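Local structure of laccase (Botrytis aclada, 3SQR) at residues A[56-61]-A[469-474]; A[77-82]-A[93-98]; A[142-147]-A[151-156]. The protein oxidises phenolic substrates such as hydroquinones with copper, reducing dioxygen to water, and probably serves in breaking down lignin and detoxifying its products. One frame throughout, in Å; residues are numbered along the deposited sequence.

Contact 1 of 3, residues A[56-61]-A[469-474]; sequences TNWYDV and GHDFFI
Tyr59 and Asp471 join an N-terminal loop to the third cupredoxin domain of this multicopper oxidase. Asp471 comes just after the copper ligands His466 and His468 and just before strand 472-478. Its side chain is about 12 Å from a bound copper ion. The loop is shaped by an Asx turn, in which Asn57 OD1 accepts from Tyr59 N at 2.9 Å. The backbone O of Asn57 also accepts from both Asp60 N and Val61 N. Tyr59 holds its CG anti to its own carbonyl carbon (chi1 -58°), which brings the phenol OH to Asp471 OD2. The phenol and carboxylate planes are nearly perpendicular, 85° apart. Tyr59 OH donates to Asp471 OD2 at 2.6 Å and meets the lone pair that points away from the other carboxylate oxygen. The carboxylate oxygen lies at the edge of the phenol ring, near its plane. Arg498 NE bonds to the same hydroxyl, so two partners fix it. Val293, from strand 293-300, packs against both Tyr59 and Asp471. The indole of Trp58 lies over one face of the Tyr59 ring and is displaced toward its rim. Trp58 NE1 is 4.4 Å from Asp471 OD2, and a water fills the step between them. That water accepts from Trp58 NE1 at 2.9 Å and donates to Asp471 OD2 at 2.7 Å.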
# COMPACT_ATOMS: atom_id res chain seq x y z
N THR A 56 17.58 -8.98 14.59
CA THR A 56 16.91 -8.24 15.61
C THR A 56 15.40 -8.34 15.48
O THR A 56 14.86 -8.19 14.38
CB THR A 56 17.34 -6.77 15.58
OG1 THR A 56 18.77 -6.71 15.72
CG2 THR A 56 16.63 -5.95 16.69
N ASN A 57 14.70 -8.60 16.60
CA ASN A 57 13.26 -8.61 16.56
C ASN A 57 12.75 -7.18 16.63
O ASN A 57 12.61 -6.61 17.68
CB ASN A 57 12.64 -9.47 17.67
CG ASN A 57 11.13 -9.59 17.52
OD1 ASN A 57 10.51 -8.67 17.06
ND2 ASN A 57 10.53 -10.69 17.98
N TRP A 58 12.48 -6.59 15.45
CA TRP A 58 12.04 -5.21 15.38
C TRP A 58 10.65 -4.93 15.89
O TRP A 58 10.30 -3.78 16.03
CB TRP A 58 12.21 -4.65 13.97
CG TRP A 58 11.22 -5.24 13.00
CD1 TRP A 58 10.02 -4.73 12.68
CD2 TRP A 58 11.38 -6.43 12.22
NE1 TRP A 58 9.38 -5.52 11.76
CE2 TRP A 58 10.22 -6.56 11.43
CE3 TRP A 58 12.40 -7.39 12.09
CZ2 TRP A 58 10.02 -7.63 10.57
CZ3 TRP A 58 12.20 -8.45 11.22
CH2 TRP A 58 11.01 -8.55 10.46
N TYR A 59 9.87 -5.99 16.17
CA TYR A 59 8.60 -5.81 16.84
C TYR A 59 8.84 -5.47 18.31
O TYR A 59 7.91 -4.95 18.93
CB TYR A 59 7.69 -7.05 16.74
CG TYR A 59 7.40 -7.45 15.31
CD1 TYR A 59 6.43 -6.80 14.59
CD2 TYR A 59 8.18 -8.42 14.67
CE1 TYR A 59 6.18 -7.12 13.25
CE2 TYR A 59 7.97 -8.75 13.38
CZ TYR A 59 6.97 -8.10 12.65
OH TYR A 59 6.83 -8.46 11.31
N ASP A 60 9.96 -5.92 18.85
CA ASP A 60 10.25 -5.81 20.26
C ASP A 60 11.33 -4.82 20.60
O ASP A 60 11.36 -4.33 21.72
CB ASP A 60 10.64 -7.18 20.82
CG ASP A 60 9.51 -8.20 20.76
OD1 ASP A 60 8.31 -7.83 20.61
OD2 ASP A 60 9.84 -9.41 20.88
N VAL A 61 12.27 -4.57 19.67
CA VAL A 61 13.52 -3.80 19.89
C VAL A 61 13.61 -2.73 18.81
O VAL A 61 13.33 -3.05 17.66
CB VAL A 61 14.74 -4.76 19.79
CG1 VAL A 61 16.07 -4.03 19.81
CG2 VAL A 61 14.70 -5.79 20.96
N GLY A 469 -1.92 -1.11 11.43
CA GLY A 469 -1.41 -1.31 12.82
C GLY A 469 -0.70 -2.61 13.14
O GLY A 469 -0.23 -2.81 14.23
N HIS A 470 -0.55 -3.49 12.15
CA HIS A 470 0.02 -4.81 12.33
C HIS A 470 0.61 -5.34 11.07
O HIS A 470 0.01 -5.18 9.99
CB HIS A 470 -1.01 -5.88 12.71
CG HIS A 470 -1.76 -5.57 13.95
ND1 HIS A 470 -1.38 -6.06 15.16
CD2 HIS A 470 -2.84 -4.77 14.18
CE1 HIS A 470 -2.20 -5.63 16.09
NE2 HIS A 470 -3.09 -4.83 15.54
N ASP A 471 1.69 -6.07 11.23
CA ASP A 471 2.01 -7.10 10.25
C ASP A 471 1.20 -8.34 10.60
O ASP A 471 1.08 -8.67 11.78
CB ASP A 471 3.44 -7.54 10.28
CG ASP A 471 4.39 -6.50 9.71
OD1 ASP A 471 3.99 -5.59 9.01
OD2 ASP A 471 5.56 -6.67 9.96
N PHE A 472 0.63 -8.98 9.59
CA PHE A 472 -0.10 -10.22 9.84
C PHE A 472 0.66 -11.42 9.34
O PHE A 472 1.60 -11.27 8.55
CB PHE A 472 -1.50 -10.18 9.28
CG PHE A 472 -1.58 -9.87 7.82
CD1 PHE A 472 -1.03 -10.71 6.88
CD2 PHE A 472 -2.20 -8.72 7.40
CE1 PHE A 472 -1.12 -10.38 5.54
CE2 PHE A 472 -2.32 -8.41 6.05
CZ PHE A 472 -1.77 -9.21 5.15
N PHE A 473 0.21 -12.59 9.79
CA PHE A 473 0.80 -13.85 9.39
C PHE A 473 -0.19 -14.52 8.48
O PHE A 473 -1.39 -14.63 8.83
CB PHE A 473 0.97 -14.69 10.65
CG PHE A 473 2.00 -14.18 11.61
CD1 PHE A 473 1.84 -13.03 12.34
CD2 PHE A 473 3.18 -14.89 11.79
CE1 PHE A 473 2.84 -12.62 13.27
CE2 PHE A 473 4.12 -14.48 12.70
CZ PHE A 473 3.97 -13.38 13.40
N ILE A 474 0.24 -14.91 7.29
CA ILE A 474 -0.65 -15.56 6.35
C ILE A 474 -0.71 -17.05 6.72
O ILE A 474 0.12 -17.83 6.27
CB ILE A 474 -0.18 -15.38 4.96
CG1 ILE A 474 0.02 -13.88 4.63
CG2 ILE A 474 -1.16 -16.06 4.00
CD1 ILE A 474 0.35 -13.64 3.10
O HOH W 1 7.47 -4.82 9.68

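Contact 2 of 3, residues A[77-82]-A[93-98]; sequences STITPD and GTVPGP
The backbones of Ser77 and Gly93 come closest, 6.0 Å between their CA atoms, and then diverge to 7.7 Å between Ile79 CA and Thr94 CA, with no hydrogen bond joining the two segments. Ser77 OG lies 3.9 Å from Gly93 CA, while it shares a hydrogen bond with Thr90 OG1. Thr90 OG1 also takes a weak bond from Gly93 N, so this one threonine touches both sides of the contact. The main apolar touch is between methyl groups. Ile79 CD1 meets Val95 CG2 at 3.5 Å, closer than carbons usually pack, and the two side chains cross at about a right angle. Ile79 places CG1 between its backbone N and carbonyl carbon (chi1 58°), which sends CD1 to the valine. Its other branch, CG2, comes within 4.2 Å of Gly93 O. Beyond Val95 the peptide bond to Pro96 is cis. Thr94 OG1 spans this bend and donates to Pro96 O at 2.7 Å. The contact lies in the first cupredoxin domain, where the end of strand 67-79 in one sheet meets the loop leading to strand 100-103 in the other. Strand 86-91 pairs with strand 67-79 and runs antiparallel to it, and its Ala88 and Thr90 touch Ile79 and Val95 respectively. Trp205 of strand 195-205 packs on Ile79. Phe180 of strand 180-186 packs on Val95 and Pro96.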
# COMPACT_ATOMS: atom_id res chain seq x y z
N SER A 77 -2.63 20.09 -8.69
CA SER A 77 -1.57 20.28 -9.64
C SER A 77 -1.95 19.97 -11.07
O SER A 77 -3.04 19.45 -11.37
CB SER A 77 -0.44 19.32 -9.21
OG SER A 77 -0.13 19.42 -7.83
N THR A 78 -1.01 20.23 -11.98
CA THR A 78 -1.10 19.87 -13.35
C THR A 78 0.21 19.19 -13.66
O THR A 78 1.24 19.73 -13.34
CB THR A 78 -1.35 21.10 -14.24
OG1 THR A 78 -2.52 21.74 -13.73
CG2 THR A 78 -1.47 20.69 -15.66
N ILE A 79 0.14 17.99 -14.21
CA ILE A 79 1.33 17.28 -14.62
C ILE A 79 1.17 16.60 -15.99
O ILE A 79 0.05 16.36 -16.46
CB ILE A 79 1.70 16.29 -13.52
CG1 ILE A 79 0.55 15.34 -13.26
CG2 ILE A 79 2.08 17.00 -12.22
CD1 ILE A 79 1.09 14.04 -12.52
N THR A 80 2.30 16.26 -16.57
CA THR A 80 2.37 15.54 -17.80
C THR A 80 3.33 14.38 -17.68
O THR A 80 4.45 14.44 -18.17
CB THR A 80 2.82 16.47 -18.96
OG1 THR A 80 2.03 17.64 -18.91
CG2 THR A 80 2.65 15.77 -20.29
N PRO A 81 2.85 13.24 -17.12
CA PRO A 81 3.77 12.13 -16.80
C PRO A 81 4.07 11.26 -17.97
O PRO A 81 5.09 10.59 -17.97
CB PRO A 81 3.01 11.35 -15.73
CG PRO A 81 1.56 11.75 -15.94
CD PRO A 81 1.57 13.14 -16.40
N ASP A 82 3.16 11.28 -18.96
CA ASP A 82 3.19 10.36 -20.10
C ASP A 82 2.83 11.04 -21.41
O ASP A 82 2.36 10.37 -22.32
CB ASP A 82 2.24 9.16 -19.89
CG ASP A 82 0.80 9.57 -19.78
OD1 ASP A 82 0.52 10.77 -19.72
OD2 ASP A 82 -0.11 8.73 -19.70
N GLY A 93 3.71 18.85 -5.58
CA GLY A 93 3.69 19.11 -7.01
C GLY A 93 4.35 18.08 -7.90
O GLY A 93 4.57 18.33 -9.06
N THR A 94 4.66 16.90 -7.36
CA THR A 94 5.24 15.85 -8.16
C THR A 94 4.47 14.55 -7.92
O THR A 94 3.89 14.38 -6.87
CB THR A 94 6.68 15.58 -7.84
OG1 THR A 94 6.85 15.20 -6.45
CG2 THR A 94 7.59 16.79 -8.22
N VAL A 95 4.49 13.69 -8.94
CA VAL A 95 3.99 12.30 -8.80
C VAL A 95 5.13 11.42 -9.24
O VAL A 95 5.56 11.54 -10.38
CB VAL A 95 2.77 12.03 -9.63
CG1 VAL A 95 2.31 10.58 -9.54
CG2 VAL A 95 1.60 12.98 -9.25
N PRO A 96 5.63 10.58 -8.35
CA PRO A 96 5.38 10.45 -6.91
C PRO A 96 5.74 11.68 -6.12
O PRO A 96 6.56 12.50 -6.58
CB PRO A 96 6.29 9.30 -6.48
CG PRO A 96 6.85 8.72 -7.70
CD PRO A 96 6.75 9.74 -8.80
N GLY A 97 5.16 11.82 -4.93
CA GLY A 97 5.57 12.83 -3.99
C GLY A 97 7.01 12.72 -3.58
O GLY A 97 7.70 11.74 -3.94
N PRO A 98 7.46 13.69 -2.75
CA PRO A 98 8.83 13.64 -2.21
C PRO A 98 9.11 12.36 -1.46
O PRO A 98 8.25 11.80 -0.81
CB PRO A 98 8.85 14.78 -1.17
CG PRO A 98 7.76 15.64 -1.47
CD PRO A 98 6.72 14.84 -2.27

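Contact 3 of 3, residues A[142-147]-A[151-156]; sequences VTQCPI and DTLTYK
The chain turns back between Ile147 and Asp151, whose CA atoms are 6.0 Å apart, and the touching parts of the two segments run 135° apart. Ile147 fills the angle. Its CG2 sits 3.3 Å from Asp151 O. Its CD1 touches Leu153 CB at 3.7 Å and reaches the edge of the Tyr155 ring, 4.0 Å from CE1. Gln144 approaches this ring from another part of the loop, extended beyond CG (chi2 177°). Tyr155 OH donates to Gln144 OE1 at 2.6 Å, using an in-plane lone pair of the amide oxygen. The same hydroxyl also bonds to Ile123 N. The amide cannot easily turn, because Gln144 NE2 donates to Cys145 O at 2.8 Å. Leu153 CD2 lies 3.5 Å from Gln144 NE2. Leu153 CG lies over one face of the Tyr155 ring, toward its rim. Asp151 OD2 accepts a hydrogen bond from Asn563 ND2, and Cys145 forms a disulfide with Cys561 of helix 551-567. The loop is thus tied to the C-terminal helix. It packs on the edge strand 152-158 of the first cupredoxin domain, where the Tyr155 side chain is about 7 Å from that of His124, a probable type 2 copper ligand.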
# COMPACT_ATOMS: atom_id res chain seq x y z
N VAL A 142 -11.48 6.96 10.93
CA VAL A 142 -11.06 5.97 11.91
C VAL A 142 -10.09 6.57 12.93
O VAL A 142 -10.34 6.52 14.16
CB VAL A 142 -10.42 4.75 11.24
CG1 VAL A 142 -9.82 3.78 12.34
CG2 VAL A 142 -11.39 4.06 10.20
N THR A 143 -8.95 7.13 12.47
CA THR A 143 -7.92 7.65 13.41
C THR A 143 -7.83 9.16 13.48
O THR A 143 -7.10 9.73 14.30
CB THR A 143 -6.54 7.08 13.06
OG1 THR A 143 -6.17 7.56 11.79
CG2 THR A 143 -6.55 5.56 13.06
N GLN A 144 -8.59 9.82 12.64
CA GLN A 144 -8.68 11.27 12.60
C GLN A 144 -9.88 11.74 11.82
O GLN A 144 -10.45 11.02 10.99
CB GLN A 144 -7.48 11.90 11.92
CG GLN A 144 -7.27 11.53 10.49
CD GLN A 144 -6.09 12.27 9.88
OE1 GLN A 144 -4.96 11.75 9.90
NE2 GLN A 144 -6.32 13.47 9.39
N CYS A 145 -10.23 13.00 12.02
CA CYS A 145 -11.05 13.71 11.09
C CYS A 145 -10.12 14.10 9.93
O CYS A 145 -8.91 14.26 10.13
CB CYS A 145 -11.61 15.00 11.68
SG CYS A 145 -12.83 14.68 13.02
N PRO A 146 -10.71 14.35 8.77
CA PRO A 146 -9.94 14.87 7.69
C PRO A 146 -9.32 16.21 8.04
O PRO A 146 -9.84 17.00 8.84
CB PRO A 146 -10.92 14.96 6.55
CG PRO A 146 -12.03 14.02 6.93
CD PRO A 146 -12.11 14.15 8.36
N ILE A 147 -8.18 16.46 7.42
CA ILE A 147 -7.53 17.77 7.47
C ILE A 147 -8.28 18.69 6.50
O ILE A 147 -8.36 18.45 5.27
CB ILE A 147 -6.05 17.72 6.99
CG1 ILE A 147 -5.29 16.65 7.78
CG2 ILE A 147 -5.39 19.12 7.17
CD1 ILE A 147 -3.86 16.27 7.16
N ASP A 151 -5.82 23.71 6.53
CA ASP A 151 -5.34 23.32 7.79
C ASP A 151 -4.04 22.47 7.61
O ASP A 151 -3.76 21.96 6.52
CB ASP A 151 -6.40 22.54 8.53
CG ASP A 151 -6.13 22.44 10.00
OD1 ASP A 151 -5.28 23.18 10.52
OD2 ASP A 151 -6.81 21.61 10.67
N THR A 152 -3.34 22.32 8.71
CA THR A 152 -2.14 21.51 8.86
C THR A 152 -2.30 20.51 10.00
O THR A 152 -2.81 20.85 11.08
CB THR A 152 -0.89 22.39 9.07
OG1 THR A 152 -0.77 23.26 7.93
CG2 THR A 152 0.40 21.49 9.25
N LEU A 153 -1.82 19.28 9.76
CA LEU A 153 -1.74 18.29 10.78
C LEU A 153 -0.34 17.79 10.75
O LEU A 153 0.09 17.40 9.69
CB LEU A 153 -2.67 17.13 10.51
CG LEU A 153 -2.63 16.01 11.54
CD1 LEU A 153 -2.74 16.44 13.05
CD2 LEU A 153 -3.69 14.96 11.12
N THR A 154 0.29 17.80 11.92
CA THR A 154 1.66 17.26 12.07
C THR A 154 1.61 15.82 12.56
O THR A 154 1.27 15.54 13.69
CB THR A 154 2.49 18.14 12.99
OG1 THR A 154 2.52 19.47 12.44
CG2 THR A 154 3.97 17.57 13.13
N TYR A 155 2.01 14.91 11.70
CA TYR A 155 2.07 13.51 12.05
C TYR A 155 3.41 13.25 12.72
O TYR A 155 4.43 13.75 12.28
CB TYR A 155 1.91 12.65 10.81
CG TYR A 155 0.53 12.74 10.14
CD1 TYR A 155 0.18 13.78 9.26
CD2 TYR A 155 -0.42 11.78 10.37
CE1 TYR A 155 -1.03 13.83 8.64
CE2 TYR A 155 -1.61 11.82 9.76
CZ TYR A 155 -1.96 12.83 8.90
OH TYR A 155 -3.20 12.81 8.28
N LYS A 156 3.36 12.52 13.81
CA LYS A 156 4.53 12.12 14.53
C LYS A 156 4.55 10.68 14.81
O LYS A 156 3.63 10.17 15.47
CB LYS A 156 4.61 12.94 15.85
CG LYS A 156 4.80 14.44 15.62
CD LYS A 156 5.00 15.16 17.01
CE LYS A 156 5.15 16.68 16.87
NZ LYS A 156 5.93 17.26 18.08

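In the fold
From the N terminus, residues 56-61 open contact 1, which closes only at 469-474, after 407 intervening residues. Contacts 2 and 3 both nest inside that long loop and follow each other in series. Contact 2 closes a short loop around strand 86-91, and contact 3 closes a still shorter one, with three residues between its segments. Both reach the same four-stranded sheet of the first domain, contact 2 at strand 67-79 and contact 3 at the edge strand 152-158. Their nearest atoms are about 13 Å apart. Contact 1 instead ties the N-terminal loop to the third domain. Its nearest atoms are about 8 Å from contact 3, and its centre is 33 Å from that of contact 2.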